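Long-range contacts in probable aspartate aminotransferase 2 (Methanococcus jannaschii, PDB 2Z61), which catalyses the pyridoxal-phosphate-dependent transfer of an amino group from alanine to a furan aldehyde phosphate, making a precursor of methanofuran: residues A[64-69]-A[240-245]; A[101-106]-A[130-135]; A[117-122]-A[165-170]; A[280-285]-A[349-354]. One frame throughout, in Å; residues are numbered along the deposited sequence.

Contact 1: A[64-69]-A[240-245]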
loop_
_atom_site.group_PDB
_atom_site.type_symbol
_atom_site.label_atom_id
_atom_site.label_comp_id
_atom_site.label_asym_id
_atom_site.label_seq_id
_atom_site.Cartn_x
_atom_site.Cartn_y
_atom_site.Cartn_z
ATOM N N ASP A 64 -2.313 -14.542 -4.235
ATOM C CA ASP A 64 -2.109 -14.988 -2.859
ATOM C C ASP A 64 -1.468 -13.784 -2.166
ATOM O O ASP A 64 -0.655 -13.086 -2.773
ATOM C CB ASP A 64 -1.149 -16.187 -2.870
ATOM C CG ASP A 64 -0.625 -16.551 -1.492
ATOM O OD1 ASP A 64 0.042 -17.599 -1.388
ATOM O OD2 ASP A 64 -0.864 -15.808 -0.520
ATOM N N SER A 65 -1.823 -13.527 -0.911
ATOM C CA SER A 65 -1.262 -12.379 -0.207
ATOM C C SER A 65 0.248 -12.421 0.027
ATOM O O SER A 65 0.864 -11.382 0.275
ATOM C CB SER A 65 -1.985 -12.177 1.123
ATOM O OG SER A 65 -3.318 -11.748 0.900
ATOM N N ARG A 66 0.848 -13.604 -0.041
ATOM C CA ARG A 66 2.293 -13.733 0.152
ATOM C C ARG A 66 2.980 -13.333 -1.145
ATOM O O ARG A 66 4.159 -12.984 -1.154
ATOM C CB ARG A 66 2.680 -15.181 0.474
ATOM C CG ARG A 66 1.876 -15.825 1.593
ATOM C CD ARG A 66 2.138 -17.331 1.649
ATOM N NE ARG A 66 3.172 -17.677 2.621
ATOM C CZ ARG A 66 2.964 -17.790 3.930
ATOM N NH1 ARG A 66 1.755 -17.594 4.435
ATOM N NH2 ARG A 66 3.967 -18.092 4.739
ATOM N N GLY A 67 2.232 -13.398 -2.243
ATOM C CA GLY A 67 2.789 -13.075 -3.546
ATOM C C GLY A 67 2.926 -14.380 -4.308
ATOM O O GLY A 67 3.182 -15.424 -3.703
ATOM N N ILE A 68 2.756 -14.345 -5.624
ATOM C CA ILE A 68 2.854 -15.575 -6.392
ATOM C C ILE A 68 4.104 -16.378 -6.060
ATOM O O ILE A 68 5.199 -15.836 -5.904
ATOM C CB ILE A 68 2.764 -15.317 -7.915
ATOM C CG1 ILE A 68 3.926 -14.464 -8.404
ATOM C CG2 ILE A 68 1.451 -14.616 -8.224
ATOM C CD1 ILE A 68 3.839 -14.149 -9.897
ATOM N N LEU A 69 3.907 -17.685 -5.934
ATOM C CA LEU A 69 4.969 -18.618 -5.583
ATOM C C LEU A 69 6.148 -18.568 -6.545
ATOM O O LEU A 69 7.302 -18.611 -6.121
ATOM C CB LEU A 69 4.386 -20.040 -5.505
ATOM C CG LEU A 69 5.206 -21.171 -4.872
ATOM C CD1 LEU A 69 6.383 -21.488 -5.756
ATOM C CD2 LEU A 69 5.659 -20.776 -3.459
ATOM N N ILE A 240 7.941 -13.833 12.167
ATOM C CA ILE A 240 7.826 -12.471 11.686
ATOM C C ILE A 240 7.076 -12.404 10.353
ATOM O O ILE A 240 6.233 -11.523 10.153
ATOM C CB ILE A 240 9.218 -11.824 11.566
ATOM C CG1 ILE A 240 9.747 -11.524 12.972
ATOM C CG2 ILE A 240 9.145 -10.556 10.731
ATOM C CD1 ILE A 240 11.045 -10.766 12.995
ATOM N N ILE A 241 7.361 -13.338 9.453
ATOM C CA ILE A 241 6.693 -13.357 8.159
ATOM C C ILE A 241 5.201 -13.605 8.324
ATOM O O ILE A 241 4.384 -12.998 7.635
ATOM C CB ILE A 241 7.286 -14.438 7.226
ATOM C CG1 ILE A 241 8.655 -13.990 6.715
ATOM C CG2 ILE A 241 6.357 -14.691 6.054
ATOM C CD1 ILE A 241 8.631 -12.690 5.911
ATOM N N GLU A 242 4.845 -14.489 9.251
ATOM C CA GLU A 242 3.449 -14.808 9.508
ATOM C C GLU A 242 2.711 -13.569 10.017
ATOM O O GLU A 242 1.536 -13.357 9.708
ATOM C CB GLU A 242 3.358 -15.925 10.550
ATOM C CG GLU A 242 2.240 -16.923 10.301
ATOM C CD GLU A 242 2.408 -17.672 8.984
ATOM O OE1 GLU A 242 3.468 -18.312 8.791
ATOM O OE2 GLU A 242 1.480 -17.624 8.144
ATOM N N ALA A 243 3.409 -12.755 10.803
ATOM C CA ALA A 243 2.822 -11.547 11.361
ATOM C C ALA A 243 2.615 -10.493 10.273
ATOM O O ALA A 243 1.581 -9.829 10.228
ATOM C CB ALA A 243 3.718 -10.994 12.466
ATOM N N ILE A 244 3.611 -10.341 9.407
ATOM C CA ILE A 244 3.536 -9.375 8.322
ATOM C C ILE A 244 2.429 -9.769 7.350
ATOM O O ILE A 244 1.800 -8.909 6.744
ATOM C CB ILE A 244 4.908 -9.255 7.594
ATOM C CG1 ILE A 244 5.907 -8.556 8.526
ATOM C CG2 ILE A 244 4.765 -8.473 6.292
ATOM C CD1 ILE A 244 7.252 -8.276 7.915
ATOM N N LEU A 245 2.174 -11.067 7.219
ATOM C CA LEU A 245 1.122 -11.554 6.335
ATOM C C LEU A 245 -0.255 -11.066 6.795
ATOM O O LEU A 245 -1.078 -10.647 5.979
ATOM C CB LEU A 245 1.128 -13.083 6.279
ATOM C CG LEU A 245 0.094 -13.746 5.361
ATOM C CD1 LEU A 245 0.144 -13.116 3.968
ATOM C CD2 LEU A 245 0.380 -15.238 5.274
#
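Arg66 lays its aliphatic stem across Leu245 at about a right angle, and this pair carries most of the contact between the turn at 64-69 and helix 238-251. From CB, the arginine chain starts with CG anti to the carbonyl carbon (chi1 -50°), which brings Arg66 CG to 4.0 Å from both CD1 and CD2 of Leu245. The chain then bends at the CG-CD bond (chi3 95°), turning the guanidinium toward the helix. NE has a distant, weak ion pair with Asp90 outside the two segments. Arg66 CZ comes to 3.9 Å from CD2 of Leu245. At the tip, Arg66 NH1 faces OE2 of Glu242 at 3.7 Å, a long salt bridge made at the guanidinium edge on the exposed side of the helix; NH1 is modelled too near the leucine, which leaves its exact place doubtful. Arg66 NH2 reaches Ile241 CG2 only loosely, at 4.4 Å. Beside the arginine, Ser65 CB rests 3.7 Å from Leu245 CD1, while its OG is bonded to the carbonyl of Ile253. Arg66 N donates to Asp64 OD2 at 2.8 Å, nearly straight at the hydrogen but from well above the carboxylate plane, which helps to hold the turn. This is an Asx turn combined with a type I beta turn from Asp64 to Gly67, leading into helix 69-82 and packed on a helix of the large, cofactor-binding domain of the aminotransferase.

Contact 2: A[101-106]-A[130-135]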
loop_
_atom_site.group_PDB
_atom_site.type_symbol
_atom_site.label_atom_id
_atom_site.label_comp_id
_atom_site.label_asym_id
_atom_site.label_seq_id
_atom_site.Cartn_x
_atom_site.Cartn_y
_atom_site.Cartn_z
ATOM N N GLY A 101 6.631 -2.351 2.965
ATOM C CA GLY A 101 7.353 -3.451 3.582
ATOM C C GLY A 101 7.980 -3.015 4.894
ATOM O O GLY A 101 7.790 -3.653 5.932
ATOM N N LEU A 102 8.730 -1.918 4.847
ATOM C CA LEU A 102 9.372 -1.384 6.037
ATOM C C LEU A 102 8.322 -1.106 7.119
ATOM O O LEU A 102 8.477 -1.519 8.267
ATOM C CB LEU A 102 10.119 -0.094 5.694
ATOM C CG LEU A 102 10.845 0.602 6.854
ATOM C CD1 LEU A 102 12.056 -0.214 7.284
ATOM C CD2 LEU A 102 11.272 1.990 6.417
ATOM N N PHE A 103 7.250 -0.413 6.749
ATOM C CA PHE A 103 6.213 -0.104 7.727
ATOM C C PHE A 103 5.679 -1.360 8.416
ATOM O O PHE A 103 5.519 -1.388 9.631
ATOM C CB PHE A 103 5.052 0.644 7.078
ATOM C CG PHE A 103 3.992 1.042 8.060
ATOM C CD1 PHE A 103 4.189 2.130 8.905
ATOM C CD2 PHE A 103 2.828 0.296 8.187
ATOM C CE1 PHE A 103 3.239 2.463 9.864
ATOM C CE2 PHE A 103 1.874 0.624 9.145
ATOM C CZ PHE A 103 2.082 1.707 9.981
ATOM N N PHE A 104 5.395 -2.395 7.629
ATOM C CA PHE A 104 4.891 -3.648 8.172
ATOM C C PHE A 104 5.917 -4.305 9.098
ATOM O O PHE A 104 5.552 -4.910 10.110
ATOM C CB PHE A 104 4.539 -4.612 7.034
ATOM C CG PHE A 104 3.315 -4.220 6.246
ATOM C CD1 PHE A 104 2.989 -4.894 5.068
ATOM C CD2 PHE A 104 2.474 -3.204 6.688
ATOM C CE1 PHE A 104 1.839 -4.564 4.342
ATOM C CE2 PHE A 104 1.323 -2.867 5.970
ATOM C CZ PHE A 104 1.006 -3.550 4.794
ATOM N N ALA A 105 7.200 -4.189 8.744
ATOM C CA ALA A 105 8.276 -4.770 9.551
ATOM C C ALA A 105 8.295 -4.142 10.940
ATOM O O ALA A 105 8.273 -4.851 11.949
ATOM C CB ALA A 105 9.627 -4.562 8.858
ATOM N N LEU A 106 8.336 -2.811 10.981
ATOM C CA LEU A 106 8.337 -2.078 12.248
ATOM C C LEU A 106 7.085 -2.401 13.075
ATOM O O LEU A 106 7.173 -2.613 14.288
ATOM C CB LEU A 106 8.421 -0.565 11.988
ATOM C CG LEU A 106 9.783 0.011 11.567
ATOM C CD1 LEU A 106 9.620 1.443 11.073
ATOM C CD2 LEU A 106 10.761 -0.037 12.743
ATOM N N ILE A 130 8.488 5.419 12.914
ATOM C CA ILE A 130 8.775 5.099 14.312
ATOM C C ILE A 130 7.851 5.823 15.291
ATOM O O ILE A 130 7.257 5.187 16.164
ATOM C CB ILE A 130 10.276 5.384 14.637
ATOM C CG1 ILE A 130 11.147 4.347 13.916
ATOM C CG2 ILE A 130 10.521 5.321 16.156
ATOM C CD1 ILE A 130 12.607 4.775 13.693
ATOM N N ARG A 131 7.714 7.136 15.145
ATOM C CA ARG A 131 6.826 7.890 16.027
ATOM C C ARG A 131 5.393 7.385 15.880
ATOM O O ARG A 131 4.717 7.096 16.872
ATOM C CB ARG A 131 6.867 9.381 15.693
ATOM C CG ARG A 131 8.140 10.077 16.114
ATOM C CD ARG A 131 8.139 11.531 15.672
ATOM N NE ARG A 131 9.328 12.238 16.136
ATOM C CZ ARG A 131 9.805 12.162 17.374
ATOM N NH1 ARG A 131 9.190 11.411 18.279
ATOM N NH2 ARG A 131 10.894 12.840 17.711
ATOM N N PHE A 132 4.935 7.278 14.635
ATOM C CA PHE A 132 3.580 6.816 14.354
ATOM C C PHE A 132 3.207 5.594 15.188
ATOM O O PHE A 132 2.066 5.471 15.639
ATOM C CB PHE A 132 3.430 6.476 12.868
ATOM C CG PHE A 132 2.033 6.071 12.473
ATOM C CD1 PHE A 132 1.115 7.020 12.032
ATOM C CD2 PHE A 132 1.636 4.736 12.533
ATOM C CE1 PHE A 132 -0.184 6.651 11.648
ATOM C CE2 PHE A 132 0.339 4.351 12.153
ATOM C CZ PHE A 132 -0.571 5.314 11.707
ATOM N N LEU A 133 4.168 4.693 15.386
ATOM C CA LEU A 133 3.930 3.476 16.161
ATOM C C LEU A 133 4.177 3.647 17.662
ATOM O O LEU A 133 4.250 2.663 18.399
ATOM C CB LEU A 133 4.792 2.334 15.615
ATOM C CG LEU A 133 4.471 1.881 14.186
ATOM C CD1 LEU A 133 5.537 0.908 13.692
ATOM C CD2 LEU A 133 3.101 1.222 14.157
ATOM N N GLY A 134 4.312 4.893 18.105
ATOM C CA GLY A 134 4.526 5.155 19.520
ATOM C C GLY A 134 5.917 4.888 20.075
ATOM O O GLY A 134 6.113 4.894 21.294
ATOM N N ALA A 135 6.889 4.655 19.196
ATOM C CA ALA A 135 8.253 4.397 19.632
ATOM C C ALA A 135 9.076 5.675 19.505
ATOM O O ALA A 135 8.621 6.651 18.912
ATOM C CB ALA A 135 8.870 3.281 18.790
#
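Phe103 turns the CE1-CZ edge of its ring to CD2 and CE2 of Phe132, and Leu106 is met by Leu133: these two pairings are the tight part of the contact between helix 98-109 and the end of helix 125-132. Phe103 CZ lies 3.8 Å from Phe132 CE2, which sits near the plane of the Phe103 ring. The planes are 67° apart with centroids separated by 5.8 Å, an oblique pair that is neither stacked nor edge-to-face. With CG anti to the backbone N (chi1 -177°), Phe103 carries its ring off its own helix and across to the other. Leu133 CD1 presses against CB of Leu106 at 3.7 Å. Packing is slacker elsewhere: Phe103 CZ to Leu133 CD2 and Leu106 CD1 to Ile130 CG1 are both 4.3 Å. Even this looser side is buried, and the second subunit helps to cover the contact, its Leu251 packing on Phe103 and its Phe132 on Leu133. A serine at Phe103 would probably leave the Phe132 ring without its neighbour and open a gap next to the dimer interface. Helix 125-132 ends here in a Schellman motif, with Gly134 at positive phi and Ala135 N bonded to Ile130 O. No hydrogen bond or salt bridge spans the two segments, so their cohesion probably rests on apolar fit and the exclusion of water.

Contact 3: A[117-122]-A[165-170]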
loop_
_atom_site.group_PDB
_atom_site.type_symbol
_atom_site.label_atom_id
_atom_site.label_comp_id
_atom_site.label_asym_id
_atom_site.label_seq_id
_atom_site.Cartn_x
_atom_site.Cartn_y
_atom_site.Cartn_z
ATOM N N LEU A 117 17.046 2.708 16.823
ATOM C CA LEU A 117 18.258 3.420 16.434
ATOM C C LEU A 117 18.297 3.634 14.928
ATOM O O LEU A 117 18.131 2.696 14.157
ATOM C CB LEU A 117 19.503 2.622 16.849
ATOM C CG LEU A 117 19.729 2.307 18.334
ATOM C CD1 LEU A 117 20.740 1.178 18.469
ATOM C CD2 LEU A 117 20.208 3.556 19.066
ATOM N N ILE A 118 18.523 4.872 14.511
ATOM C CA ILE A 118 18.618 5.193 13.093
ATOM C C ILE A 118 19.846 6.071 12.907
ATOM O O ILE A 118 20.220 6.819 13.808
ATOM C CB ILE A 118 17.365 5.950 12.595
ATOM C CG1 ILE A 118 17.015 7.081 13.569
ATOM C CG2 ILE A 118 16.204 4.979 12.444
ATOM C CD1 ILE A 118 15.747 7.848 13.209
ATOM N N GLN A 119 20.481 5.976 11.746
ATOM C CA GLN A 119 21.673 6.777 11.492
ATOM C C GLN A 119 21.363 8.266 11.278
ATOM O O GLN A 119 20.282 8.626 10.800
ATOM C CB GLN A 119 22.413 6.222 10.273
ATOM C CG GLN A 119 23.666 6.990 9.873
ATOM C CD GLN A 119 24.501 6.220 8.868
ATOM O OE1 GLN A 119 23.968 5.452 8.066
ATOM N NE2 GLN A 119 25.812 6.432 8.894
ATOM N N ASN A 120 22.318 9.113 11.656
ATOM C CA ASN A 120 22.221 10.564 11.495
ATOM C C ASN A 120 23.351 10.916 10.527
ATOM O O ASN A 120 24.517 10.893 10.910
ATOM C CB ASN A 120 22.476 11.269 12.834
ATOM C CG ASN A 120 22.084 12.749 12.814
ATOM O OD1 ASN A 120 22.030 13.387 11.761
ATOM N ND2 ASN A 120 21.824 13.297 13.993
ATOM N N PRO A 121 23.030 11.264 9.267
ATOM C CA PRO A 121 21.731 11.389 8.592
ATOM C C PRO A 121 21.181 10.073 8.042
ATOM O O PRO A 121 21.911 9.091 7.919
ATOM C CB PRO A 121 22.038 12.367 7.475
ATOM C CG PRO A 121 23.388 11.881 7.030
ATOM C CD PRO A 121 24.117 11.660 8.351
ATOM N N CYS A 122 19.893 10.074 7.695
ATOM C CA CYS A 122 19.233 8.889 7.144
ATOM C C CYS A 122 17.977 9.260 6.349
ATOM O O CYS A 122 17.666 10.437 6.165
ATOM C CB CYS A 122 18.850 7.924 8.268
ATOM S SG CYS A 122 17.283 8.301 9.090
ATOM N N ASN A 165 20.734 6.271 1.821
ATOM C CA ASN A 165 20.196 7.521 1.329
ATOM C C ASN A 165 20.184 8.326 2.471
ATOM O O ASN A 165 19.517 7.732 3.269
ATOM C CB ASN A 165 18.881 7.269 0.581
ATOM C CG ASN A 165 17.957 8.467 0.591
ATOM O OD1 ASN A 165 18.407 9.612 0.532
ATOM N ND2 ASN A 165 16.658 8.209 0.671
ATOM N N PRO A 166 20.719 9.518 2.646
ATOM C CA PRO A 166 21.406 10.386 1.748
ATOM C C PRO A 166 22.915 10.176 1.519
ATOM O O PRO A 166 23.454 10.814 0.504
ATOM C CB PRO A 166 21.242 11.725 2.458
ATOM C CG PRO A 166 21.306 11.383 3.897
ATOM C CD PRO A 166 20.761 9.990 4.019
ATOM N N LEU A 167 23.691 9.449 2.283
ATOM C CA LEU A 167 25.146 9.345 2.133
ATOM C C LEU A 167 25.740 8.673 0.898
ATOM O O LEU A 167 26.774 9.107 0.403
ATOM C CB LEU A 167 25.724 8.688 3.388
ATOM C CG LEU A 167 25.429 9.445 4.687
ATOM C CD1 LEU A 167 25.805 8.601 5.896
ATOM C CD2 LEU A 167 26.199 10.754 4.685
ATOM N N GLY A 168 25.109 7.621 0.394
ATOM C CA GLY A 168 25.661 6.947 -0.769
ATOM C C GLY A 168 26.812 6.038 -0.368
ATOM O O GLY A 168 27.556 5.540 -1.206
ATOM N N GLU A 169 26.947 5.813 0.930
ATOM C CA GLU A 169 28.016 4.981 1.457
ATOM C C GLU A 169 27.531 3.588 1.827
ATOM O O GLU A 169 26.333 3.358 1.981
ATOM C CB GLU A 169 28.622 5.654 2.689
ATOM C CG GLU A 169 29.284 6.989 2.397
ATOM C CD GLU A 169 29.670 7.737 3.660
ATOM O OE1 GLU A 169 30.326 7.139 4.539
ATOM O OE2 GLU A 169 29.321 8.928 3.773
ATOM N N VAL A 170 28.471 2.660 1.961
ATOM C CA VAL A 170 28.162 1.288 2.346
ATOM C C VAL A 170 28.550 1.163 3.815
ATOM O O VAL A 170 29.637 1.588 4.205
ATOM C CB VAL A 170 28.991 0.271 1.523
ATOM C CG1 VAL A 170 28.744 -1.137 2.034
ATOM C CG2 VAL A 170 28.623 0.357 0.054
#
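The Gln119 amide is the flat group here, and Leu167 CD1 lies over its plane, 3.7 Å from Gln119 NE2; alongside, two puckered proline rings meet, Pro121 turning its CB-CG side to CG of Pro166. The setting is the large domain of a fold-type I aminotransferase, where the end of strand 115-119 meets the loop after strand 155-161; both prolines follow cis peptide bonds, as in other aspartate aminotransferases. Pro166 CG is 3.8 Å from Pro121 CB. Leu167 crosses Pro121 at about a right angle and sets CD2 3.8 Å from Pro121 CG. Gln119 and Leu167 approach from opposite directions, the glutamine reaching over with CG anti to its own nitrogen (chi1 179°). Next to Pro166, Asn165 ND2 bonds O3 of the pyridoxal-lysine at position 222 and its OD1 bonds Arg347 NH1. With an alanine in place of Pro166 the ring is gone, and Pro121 would probably be left without its neighbour, the cis peptide less favoured and Asn165 less firmly set beside the cofactor. On the same side, next to the Pro121 contact, Pro166 CD lies 3.6 Å from Cys122 CA.

Contact 4: A[280-285]-A[349-354]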
loop_
_atom_site.group_PDB
_atom_site.type_symbol
_atom_site.label_atom_id
_atom_site.label_comp_id
_atom_site.label_asym_id
_atom_site.label_seq_id
_atom_site.Cartn_x
_atom_site.Cartn_y
_atom_site.Cartn_z
ATOM N N LYS A 280 26.803 0.940 -15.118
ATOM C CA LYS A 280 27.982 1.601 -15.677
ATOM C C LYS A 280 27.740 3.099 -15.867
ATOM O O LYS A 280 28.584 3.921 -15.520
ATOM C CB LYS A 280 28.358 0.980 -17.028
ATOM C CG LYS A 280 29.441 -0.086 -16.968
ATOM C CD LYS A 280 29.074 -1.236 -16.052
ATOM C CE LYS A 280 30.150 -2.314 -16.091
ATOM N NZ LYS A 280 30.406 -2.794 -17.485
ATOM N N GLU A 281 26.586 3.454 -16.422
ATOM C CA GLU A 281 26.261 4.856 -16.644
ATOM C C GLU A 281 26.236 5.633 -15.327
ATOM O O GLU A 281 26.781 6.733 -15.244
ATOM C CB GLU A 281 24.907 4.982 -17.357
ATOM C CG GLU A 281 24.435 6.421 -17.534
ATOM C CD GLU A 281 25.336 7.241 -18.447
ATOM O OE1 GLU A 281 26.574 7.084 -18.391
ATOM O OE2 GLU A 281 24.797 8.057 -19.218
ATOM N N PHE A 282 25.607 5.062 -14.301
ATOM C CA PHE A 282 25.536 5.716 -12.995
ATOM C C PHE A 282 26.940 5.976 -12.452
ATOM O O PHE A 282 27.199 7.019 -11.858
ATOM C CB PHE A 282 24.762 4.842 -11.993
ATOM C CG PHE A 282 23.276 5.125 -11.931
ATOM C CD1 PHE A 282 22.365 4.084 -11.810
ATOM C CD2 PHE A 282 22.792 6.428 -11.948
ATOM C CE1 PHE A 282 20.999 4.334 -11.705
ATOM C CE2 PHE A 282 21.424 6.692 -11.843
ATOM C CZ PHE A 282 20.528 5.641 -11.722
ATOM N N ASP A 283 27.844 5.023 -12.653
ATOM C CA ASP A 283 29.205 5.170 -12.154
ATOM C C ASP A 283 29.951 6.277 -12.895
ATOM O O ASP A 283 30.749 7.007 -12.299
ATOM C CB ASP A 283 29.957 3.841 -12.273
ATOM C CG ASP A 283 31.331 3.895 -11.635
ATOM O OD1 ASP A 283 31.469 4.542 -10.577
ATOM O OD2 ASP A 283 32.271 3.277 -12.178
ATOM N N ARG A 284 29.691 6.408 -14.193
ATOM C CA ARG A 284 30.340 7.454 -14.972
ATOM C C ARG A 284 29.886 8.801 -14.407
ATOM O O ARG A 284 30.677 9.736 -14.271
ATOM C CB ARG A 284 29.943 7.356 -16.447
ATOM C CG ARG A 284 30.840 8.171 -17.368
ATOM C CD ARG A 284 30.422 8.052 -18.824
ATOM N NE ARG A 284 30.065 9.332 -19.429
ATOM C CZ ARG A 284 28.868 9.603 -19.940
ATOM N NH1 ARG A 284 27.916 8.682 -19.923
ATOM N NH2 ARG A 284 28.621 10.796 -20.464
ATOM N N ARG A 285 28.604 8.884 -14.067
ATOM C CA ARG A 285 28.036 10.102 -13.509
ATOM C C ARG A 285 28.613 10.386 -12.125
ATOM O O ARG A 285 28.978 11.519 -11.809
ATOM C CB ARG A 285 26.524 9.959 -13.402
ATOM C CG ARG A 285 25.835 9.648 -14.721
ATOM C CD ARG A 285 24.396 9.261 -14.466
ATOM N NE ARG A 285 23.601 9.205 -15.680
ATOM C CZ ARG A 285 22.305 8.914 -15.696
ATOM N NH1 ARG A 285 21.674 8.654 -14.552
ATOM N NH2 ARG A 285 21.643 8.888 -16.850
ATOM N N SER A 349 21.868 14.311 -6.274
ATOM C CA SER A 349 21.458 13.070 -6.912
ATOM C C SER A 349 21.870 13.100 -8.373
ATOM O O SER A 349 21.525 14.030 -9.095
ATOM C CB SER A 349 19.943 12.903 -6.825
ATOM O OG SER A 349 19.507 11.890 -7.717
ATOM N N TYR A 350 22.613 12.093 -8.814
ATOM C CA TYR A 350 23.025 12.059 -10.208
ATOM C C TYR A 350 22.138 11.136 -11.027
ATOM O O TYR A 350 22.582 10.499 -11.987
ATOM C CB TYR A 350 24.507 11.680 -10.340
ATOM C CG TYR A 350 24.981 10.511 -9.502
ATOM C CD1 TYR A 350 24.888 9.202 -9.971
ATOM C CD2 TYR A 350 25.584 10.723 -8.262
ATOM C CE1 TYR A 350 25.397 8.135 -9.232
ATOM C CE2 TYR A 350 26.090 9.662 -7.513
ATOM C CZ TYR A 350 25.996 8.375 -8.005
ATOM O OH TYR A 350 26.505 7.328 -7.269
ATOM N N ALA A 351 20.871 11.083 -10.629
ATOM C CA ALA A 351 19.866 10.286 -11.307
ATOM C C ALA A 351 19.279 11.175 -12.397
ATOM O O ALA A 351 18.062 11.272 -12.562
ATOM C CB ALA A 351 18.777 9.866 -10.327
ATOM N N ASN A 352 20.162 11.838 -13.130
ATOM C CA ASN A 352 19.749 12.712 -14.209
ATOM C C ASN A 352 20.776 12.412 -15.304
ATOM O O ASN A 352 21.861 11.913 -15.005
ATOM C CB ASN A 352 19.798 14.180 -13.719
ATOM C CG ASN A 352 19.005 15.120 -14.602
ATOM O OD1 ASN A 352 18.986 14.962 -15.821
ATOM N ND2 ASN A 352 18.358 16.114 -13.996
ATOM N N SER A 353 20.416 12.667 -16.558
ATOM C CA SER A 353 21.288 12.497 -17.723
ATOM C C SER A 353 22.682 13.059 -17.422
ATOM O O SER A 353 22.809 14.050 -16.711
ATOM C CB SER A 353 20.709 13.317 -18.949
ATOM O OG SER A 353 20.862 14.759 -18.910
ATOM N N TYR A 354 23.712 12.488 -18.026
ATOM C CA TYR A 354 25.064 13.006 -17.834
ATOM C C TYR A 354 25.218 14.505 -18.184
ATOM O O TYR A 354 25.760 15.291 -17.404
ATOM C CB TYR A 354 25.999 12.189 -18.706
ATOM C CG TYR A 354 27.461 12.433 -18.453
ATOM C CD1 TYR A 354 28.108 11.846 -17.364
ATOM C CD2 TYR A 354 28.202 13.268 -19.289
ATOM C CE1 TYR A 354 29.459 12.086 -17.115
ATOM C CE2 TYR A 354 29.547 13.518 -19.051
ATOM C CZ TYR A 354 30.170 12.923 -17.964
ATOM O OH TYR A 354 31.504 13.162 -17.737
HETATM O O HOH W 1 23.557 10.030 -18.461
#
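A salt-bridge network of Glu281, Arg284 and Arg285 on the long helix 269-295 meets the capped start of helix 354-368 of the small domain: Arg284 lies over the Tyr354 ring and Arg285 reaches the preceding loop. Arg284 CZ stands 3.5 Å from the Tyr354 ring centroid, 15° off the normal, a cation-pi contact with guanidinium and ring planes 33° apart; NH2 is modelled too close to the ring, so its detail is doubtful. Glu281 OE1 holds the same guanidinium by a salt bridge to NH1 of Arg284 at 2.6 Å. Arg285, extended from CG to NE, brings one guanidinium face to Asn352 O, which sits over its centre, 3.1 Å from CZ. Arg285 NH1 gives Tyr350 O a weak bond, and NH2 has its stronger partner in Asp40. Ser353 is the N-cap of helix 354-368, its OG bonded to Asn356 N. Toward Tyr350, Phe282 turns its ring edge to the Tyr350 carbonyl and sets CD2 4.0 Å from Tyr350 CD1. One water ties the network to the helix start: it donates to Glu281 OE2 and accepts from Arg285 NH2 at 2.8 Å and from Tyr354 N at 2.5 Å.

In the fold
Contacts 1, 2 and 3 belong to the large domain and lie around its seven-stranded mixed sheet; contact 4 lies at the small domain, its centre about 36 Å from that of contact 1 and on the opposite side of the chain's centre. Contacts 1 and 2, 18 Å apart between centres, touch where helix 238-251 packs on helix 98-109. Contacts 2 and 3 interlock along the chain, as helix 98-109, strand 115-119 and helix 125-132 follow one another, and they meet at Ile118 and Ile130. Contact 3, nearest the chain's centre, has its nearest atoms about 6 Å from those of contact 4, without touching. Contact 2 borders the second subunit and contact 3 the cofactor.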